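PDB 6IQ1: adenosine 5'-monophosphoramidase HNT1 from Candida albicans, which probably hydrolyses adenosine 5'-monophosphoramidates to AMP, acting as a homodimer of the histidine triad nucleotide-binding (HINT) family. Local coordinates for residues D[54-58]-D[59-63]; D[65-68]-D[69-73]. All coordinates share one frame; numbering follows the deposited sequence.

Contact 1. Residues D[54-58]-D[59-63]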
ATOM      1  N   HIS D  54      -5.165  -1.557  10.947  1.00 29.38           N
ATOM      2  CA  HIS D  54      -4.964  -2.289  12.193  1.00 29.08           C
ATOM      3  C   HIS D  54      -6.238  -2.978  12.715  1.00 32.47           C
ATOM      4  O   HIS D  54      -6.164  -3.689  13.726  1.00 29.32           O
ATOM      5  CB  HIS D  54      -4.397  -1.347  13.254  1.00 23.98           C
ATOM      6  CG  HIS D  54      -5.276  -0.180  13.569  1.00 28.77           C
ATOM      7  ND1 HIS D  54      -5.075   1.069  13.022  1.00 33.28           N
ATOM      8  CD2 HIS D  54      -6.349  -0.066  14.382  1.00 29.07           C
ATOM      9  CE1 HIS D  54      -5.996   1.898  13.476  1.00 33.39           C
ATOM     10  NE2 HIS D  54      -6.779   1.235  14.309  1.00 30.96           N
ATOM     11  N   ASN D  55      -7.388  -2.791  12.063  1.00 28.86           N
ATOM     12  CA  ASN D  55      -8.614  -3.485  12.432  1.00 29.83           C
ATOM     13  C   ASN D  55      -8.817  -4.779  11.654  1.00 32.29           C
ATOM     14  O   ASN D  55      -9.898  -5.362  11.739  1.00 39.20           O
ATOM     15  CB  ASN D  55      -9.834  -2.576  12.224  1.00 29.91           C
ATOM     16  CG  ASN D  55      -9.680  -1.219  12.905  1.00 32.04           C
ATOM     17  OD1 ASN D  55      -9.662  -0.187  12.242  1.00 33.64           O
ATOM     18  ND2 ASN D  55      -9.563  -1.221  14.231  1.00 31.20           N
ATOM     19  N   ILE D  56      -7.829  -5.237  10.901  1.00 32.17           N
ATOM     20  CA  ILE D  56      -7.980  -6.375   9.994  1.00 30.31           C
ATOM     21  C   ILE D  56      -7.167  -7.540  10.541  1.00 30.50           C
ATOM     22  O   ILE D  56      -5.990  -7.359  10.873  1.00 28.76           O
ATOM     23  CB  ILE D  56      -7.536  -6.022   8.560  1.00 31.39           C
ATOM     24  CG1 ILE D  56      -8.367  -4.859   8.015  1.00 31.89           C
ATOM     25  CG2 ILE D  56      -7.702  -7.199   7.633  1.00 29.66           C
ATOM     26  CD1 ILE D  56      -9.854  -5.146   7.977  1.00 32.09           C
ATOM     27  N   PRO D  57      -7.741  -8.735  10.646  1.00 35.28           N
ATOM     28  CA  PRO D  57      -6.968  -9.879  11.152  1.00 35.79           C
ATOM     29  C   PRO D  57      -5.772 -10.192  10.261  1.00 33.28           C
ATOM     30  O   PRO D  57      -5.796  -9.968   9.048  1.00 31.69           O
ATOM     31  CB  PRO D  57      -7.982 -11.031  11.147  1.00 31.73           C
ATOM     32  CG  PRO D  57      -9.337 -10.367  11.062  1.00 30.29           C
ATOM     33  CD  PRO D  57      -9.123  -9.097  10.297  1.00 31.18           C
ATOM     34  N   ASP D  58      -4.718 -10.723  10.893  1.00 33.68           N
ATOM     35  CA  ASP D  58      -3.487 -11.048  10.182  1.00 30.68           C
ATOM     36  C   ASP D  58      -3.746 -11.919   8.957  1.00 30.07           C
ATOM     37  O   ASP D  58      -3.139 -11.713   7.899  1.00 28.22           O
ATOM     38  CB  ASP D  58      -2.505 -11.738  11.129  1.00 30.52           C
ATOM     39  CG  ASP D  58      -1.697 -10.745  11.965  1.00 36.58           C
ATOM     40  OD1 ASP D  58      -1.819  -9.526  11.740  1.00 36.01           O
ATOM     41  OD2 ASP D  58      -0.922 -11.180  12.843  1.00 39.25           O
ATOM     42  N   ASP D  59      -4.657 -12.883   9.064  1.00 28.45           N
ATOM     43  CA  ASP D  59      -4.849 -13.797   7.939  1.00 31.86           C
ATOM     44  C   ASP D  59      -5.531 -13.119   6.750  1.00 35.77           C
ATOM     45  O   ASP D  59      -5.326 -13.541   5.608  1.00 37.12           O
ATOM     46  CB  ASP D  59      -5.625 -15.049   8.373  1.00 30.79           C
ATOM     47  CG  ASP D  59      -7.023 -14.732   8.899  1.00 39.03           C
ATOM     48  OD1 ASP D  59      -7.184 -13.866   9.790  1.00 36.58           O
ATOM     49  OD2 ASP D  59      -7.982 -15.356   8.399  1.00 46.18           O
ATOM     50  N   TYR D  60      -6.312 -12.066   6.970  1.00 29.22           N
ATOM     51  CA  TYR D  60      -6.786 -11.316   5.817  1.00 32.68           C
ATOM     52  C   TYR D  60      -5.689 -10.433   5.212  1.00 35.39           C
ATOM     53  O   TYR D  60      -5.642 -10.259   3.985  1.00 32.25           O
ATOM     54  CB  TYR D  60      -7.995 -10.477   6.208  1.00 32.18           C
ATOM     55  CG  TYR D  60      -9.230 -11.313   6.397  1.00 32.12           C
ATOM     56  CD1 TYR D  60      -9.466 -11.979   7.600  1.00 31.51           C
ATOM     57  CD2 TYR D  60     -10.162 -11.438   5.375  1.00 32.40           C
ATOM     58  CE1 TYR D  60     -10.574 -12.745   7.778  1.00 32.31           C
ATOM     59  CE2 TYR D  60     -11.288 -12.197   5.541  1.00 33.81           C
ATOM     60  CZ  TYR D  60     -11.490 -12.854   6.742  1.00 38.84           C
ATOM     61  OH  TYR D  60     -12.615 -13.629   6.891  1.00 40.26           O
ATOM     62  N   LEU D  61      -4.809  -9.869   6.047  1.00 31.17           N
ATOM     63  CA  LEU D  61      -3.726  -9.047   5.527  1.00 27.12           C
ATOM     64  C   LEU D  61      -2.781  -9.868   4.670  1.00 29.36           C
ATOM     65  O   LEU D  61      -2.273  -9.378   3.659  1.00 28.30           O
ATOM     66  CB  LEU D  61      -2.962  -8.393   6.672  1.00 27.24           C
ATOM     67  CG  LEU D  61      -3.706  -7.322   7.464  1.00 29.72           C
ATOM     68  CD1 LEU D  61      -2.792  -6.693   8.493  1.00 32.41           C
ATOM     69  CD2 LEU D  61      -4.308  -6.274   6.556  1.00 24.70           C
ATOM     70  N   SER D  62      -2.545 -11.131   5.048  1.00 32.57           N
ATOM     71  CA  SER D  62      -1.573 -11.951   4.333  1.00 29.32           C
ATOM     72  C   SER D  62      -2.015 -12.242   2.908  1.00 31.56           C
ATOM     73  O   SER D  62      -1.173 -12.470   2.032  1.00 28.50           O
ATOM     74  CB  SER D  62      -1.340 -13.263   5.076  1.00 31.72           C
ATOM     75  OG  SER D  62      -0.520 -13.046   6.208  1.00 41.09           O
ATOM     76  N   ASP D  63      -3.320 -12.235   2.654  1.00 28.29           N
ATOM     77  CA  ASP D  63      -3.844 -12.616   1.357  1.00 28.13           C
ATOM     78  C   ASP D  63      -3.936 -11.447   0.373  1.00 31.22           C
ATOM     79  O   ASP D  63      -4.028 -11.677  -0.841  1.00 32.02           O
ATOM     80  CB  ASP D  63      -5.215 -13.275   1.554  1.00 27.92           C
ATOM     81  CG  ASP D  63      -5.824 -13.742   0.269  1.00 31.34           C
ATOM     82  OD1 ASP D  63      -5.216 -14.587  -0.415  1.00 34.06           O
ATOM     83  OD2 ASP D  63      -6.917 -13.255  -0.071  1.00 39.19           O
TER
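I56 has CG1 beside its backbone N (chi1 -59°), which leaves the CG2 methyl anti to that nitrogen and between two residues of the first helical turn, 3.6 Å from CB of Y60 and 3.7 Å from CD2 of L61. L61 has CG anti to its own carbonyl carbon (chi1 -69°), which sends its branched end back to I56. A beta-branched residue suits this buried spot, where V105 and P46 also cover I56. P57 lies alongside Y60, pointing the same way, with its CG 3.8 Å from CD1 of the ring. Lacking an N-H, proline loses nothing at the N-cap, and its carbonyl opens the helix: L61 N donates to P57 O at 3.2 Å, while Y60 N adds a weak bond to the same oxygen. One step on, S62 N reaches D58 O at 3.0 Å. D58 and D59 put carboxylates at the N-terminal end, where the helix dipole would probably favour negative charge; D58 OD1 pairs with K69 of the second subunit. K27 makes a salt bridge to D59 and a cation-pi contact with Y60, tying the two together. This is a helix start with proline at the N-cap position, opening helix 58-74 of the HIT fold near the zinc site and at the dimer interface.

Contact 2. Residues D[65-68]-D[69-73]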
ATOM      1  N   LEU D  65      -1.775  -8.715  -0.629  1.00 25.30           N
ATOM      2  CA  LEU D  65      -0.727  -8.445  -1.612  1.00 27.10           C
ATOM      3  C   LEU D  65      -0.534  -9.562  -2.651  1.00 27.82           C
ATOM      4  O   LEU D  65      -0.240  -9.230  -3.814  1.00 24.30           O
ATOM      5  CB  LEU D  65       0.589  -8.126  -0.883  1.00 24.62           C
ATOM      6  CG  LEU D  65       0.500  -6.839  -0.058  1.00 23.92           C
ATOM      7  CD1 LEU D  65       1.806  -6.561   0.662  1.00 20.25           C
ATOM      8  CD2 LEU D  65       0.060  -5.648  -0.933  1.00 19.38           C
ATOM      9  N   PRO D  66      -0.672 -10.857  -2.333  1.00 28.15           N
ATOM     10  CA  PRO D  66      -0.675 -11.841  -3.425  1.00 29.88           C
ATOM     11  C   PRO D  66      -1.819 -11.635  -4.410  1.00 29.72           C
ATOM     12  O   PRO D  66      -1.636 -11.850  -5.618  1.00 29.11           O
ATOM     13  CB  PRO D  66      -0.772 -13.176  -2.685  1.00 25.63           C
ATOM     14  CG  PRO D  66      -0.068 -12.910  -1.417  1.00 25.62           C
ATOM     15  CD  PRO D  66      -0.506 -11.523  -1.027  1.00 26.63           C
ATOM     16  N   VAL D  67      -2.980 -11.177  -3.950  1.00 28.76           N
ATOM     17  CA  VAL D  67      -4.032 -10.845  -4.905  1.00 25.63           C
ATOM     18  C   VAL D  67      -3.627  -9.642  -5.757  1.00 28.42           C
ATOM     19  O   VAL D  67      -3.813  -9.646  -6.984  1.00 28.43           O
ATOM     20  CB  VAL D  67      -5.361 -10.609  -4.177  1.00 25.91           C
ATOM     21  CG1 VAL D  67      -6.393 -10.026  -5.142  1.00 23.98           C
ATOM     22  CG2 VAL D  67      -5.837 -11.911  -3.532  1.00 21.66           C
ATOM     23  N   VAL D  68      -3.073  -8.589  -5.127  1.00 27.60           N
ATOM     24  CA  VAL D  68      -2.630  -7.421  -5.892  1.00 27.08           C
ATOM     25  C   VAL D  68      -1.591  -7.843  -6.924  1.00 28.07           C
ATOM     26  O   VAL D  68      -1.629  -7.415  -8.081  1.00 28.53           O
ATOM     27  CB  VAL D  68      -2.087  -6.315  -4.958  1.00 25.85           C
ATOM     28  CG1 VAL D  68      -1.628  -5.102  -5.760  1.00 21.23           C
ATOM     29  CG2 VAL D  68      -3.130  -5.898  -3.937  1.00 24.25           C
ATOM     30  N   LYS D  69      -0.676  -8.728  -6.532  1.00 29.37           N
ATOM     31  CA  LYS D  69       0.323  -9.221  -7.472  1.00 30.51           C
ATOM     32  C   LYS D  69      -0.336  -9.931  -8.645  1.00 30.84           C
ATOM     33  O   LYS D  69       0.016  -9.692  -9.806  1.00 32.97           O
ATOM     34  CB  LYS D  69       1.292 -10.163  -6.768  1.00 26.96           C
ATOM     35  CG  LYS D  69       2.227 -10.844  -7.718  1.00 26.40           C
ATOM     36  CD  LYS D  69       3.284 -11.583  -6.949  1.00 31.00           C
ATOM     37  CE  LYS D  69       4.062 -12.502  -7.836  1.00 29.84           C
ATOM     38  NZ  LYS D  69       4.650 -13.506  -6.946  1.00 34.13           N
ATOM     39  N   LYS D  70      -1.301 -10.807  -8.360  1.00 28.12           N
ATOM     40  CA  LYS D  70      -2.014 -11.478  -9.440  1.00 29.45           C
ATOM     41  C   LYS D  70      -2.738 -10.467 -10.339  1.00 34.58           C
ATOM     42  O   LYS D  70      -2.779 -10.638 -11.567  1.00 32.20           O
ATOM     43  CB  LYS D  70      -2.981 -12.517  -8.858  1.00 30.91           C
ATOM     44  CG  LYS D  70      -3.371 -13.599  -9.860  1.00 31.74           C
ATOM     45  CD  LYS D  70      -4.350 -14.563  -9.263  1.00 34.20           C
ATOM     46  CE  LYS D  70      -4.960 -15.493 -10.314  1.00 35.73           C
ATOM     47  NZ  LYS D  70      -5.935 -16.424  -9.688  1.00 39.30           N
ATOM     48  N   LEU D  71      -3.280  -9.386  -9.754  1.00 30.49           N
ATOM     49  CA  LEU D  71      -3.954  -8.374 -10.567  1.00 31.68           C
ATOM     50  C   LEU D  71      -2.987  -7.644 -11.500  1.00 32.93           C
ATOM     51  O   LEU D  71      -3.382  -7.255 -12.608  1.00 34.72           O
ATOM     52  CB  LEU D  71      -4.694  -7.369  -9.678  1.00 27.58           C
ATOM     53  CG  LEU D  71      -5.973  -7.877  -9.017  1.00 32.89           C
ATOM     54  CD1 LEU D  71      -6.315  -7.007  -7.818  1.00 27.35           C
ATOM     55  CD2 LEU D  71      -7.125  -7.940 -10.025  1.00 26.46           C
ATOM     56  N   THR D  72      -1.730  -7.436 -11.085  1.00 30.14           N
ATOM     57  CA  THR D  72      -0.761  -6.847 -12.010  1.00 31.11           C
ATOM     58  C   THR D  72      -0.514  -7.760 -13.213  1.00 30.37           C
ATOM     59  O   THR D  72      -0.129  -7.283 -14.281  1.00 31.66           O
ATOM     60  CB  THR D  72       0.577  -6.514 -11.311  1.00 31.93           C
ATOM     61  OG1 THR D  72       1.224  -7.707 -10.843  1.00 30.70           O
ATOM     62  CG2 THR D  72       0.384  -5.551 -10.148  1.00 27.19           C
ATOM     63  N   LYS D  73      -0.746  -9.068 -13.073  1.00 32.16           N
ATOM     64  CA  LYS D  73      -0.696  -9.934 -14.250  1.00 34.12           C
ATOM     65  C   LYS D  73      -1.924  -9.746 -15.136  1.00 38.36           C
ATOM     66  O   LYS D  73      -1.799  -9.694 -16.365  1.00 40.54           O
ATOM     67  CB  LYS D  73      -0.561 -11.399 -13.843  1.00 35.21           C
ATOM     68  CG  LYS D  73       0.795 -11.771 -13.254  1.00 34.83           C
ATOM     69  CD  LYS D  73       0.794 -13.225 -12.814  1.00 40.72           C
ATOM     70  CE  LYS D  73       1.792 -13.461 -11.693  1.00 45.69           C
ATOM     71  NZ  LYS D  73       2.133 -14.896 -11.565  1.00 54.68           N
TER
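K69 N donates to L65 O over 2.8 Å at a fairly straight 161°, within helix 58-74 of the HIT domain, which packs against the antiparallel sheet on one flank and meets the second subunit on another. Three more i to i+4 bonds follow: K70 N to P66 O (3.0 Å), L71 N to V67 O (2.8 Å) and T72 N to V68 O (3.0 Å). P66 kinks the helix because its ring nitrogen cannot bond to the preceding turn, yet its carbonyl remains a normal acceptor for the next one.

V67 and L71, one turn apart, lie side by side and point the same way, with CG1 of V67 4.0 Å from CD1 of L71. Both rest on strands 21-24 and 42-46, and such branched apolar groups fit a sheet-facing stripe. Lysines suit the polar flank: K69 and K70 have extended chains, with CG anti to the backbone N (chi1 172° in K69), and each carries its ammonium group to the second subunit. There K69 pairs with D58 and also bonds to I56 O, and K70 pairs with D148. T72 is buried, so its hydroxyl needs a partner, and a backbone carbonyl supplies one. Its chi1 of 64° sets OG1 between the backbone N and the carbonyl carbon, turned back along the helix, where it donates to K69 O at a short 2.5 Å, and K73 N adds a weak bond to that oxygen at 3.4 Å.

Overall arrangement
Contacts 1 and 2 follow one another along the chain, both using helix 58-74, their centres about 16 Å apart. Contact 1 (54-58 with 59-63) is the partly buried start of the helix, where loop becomes helix; its chemistry mixes a proline at the N-cap position, acidic side chains and a small apolar cluster. Contact 2 (65-68 with 69-73) covers the later turns of the helix and is buried, built on regular backbone bonds and a valine and leucine face laid on the sheet. Through a lysine, the dimer brings contact 2 of one subunit onto contact 1 of the other. Apolar residues of both, L61 and V68, approach F107, which probably helps bind AMP.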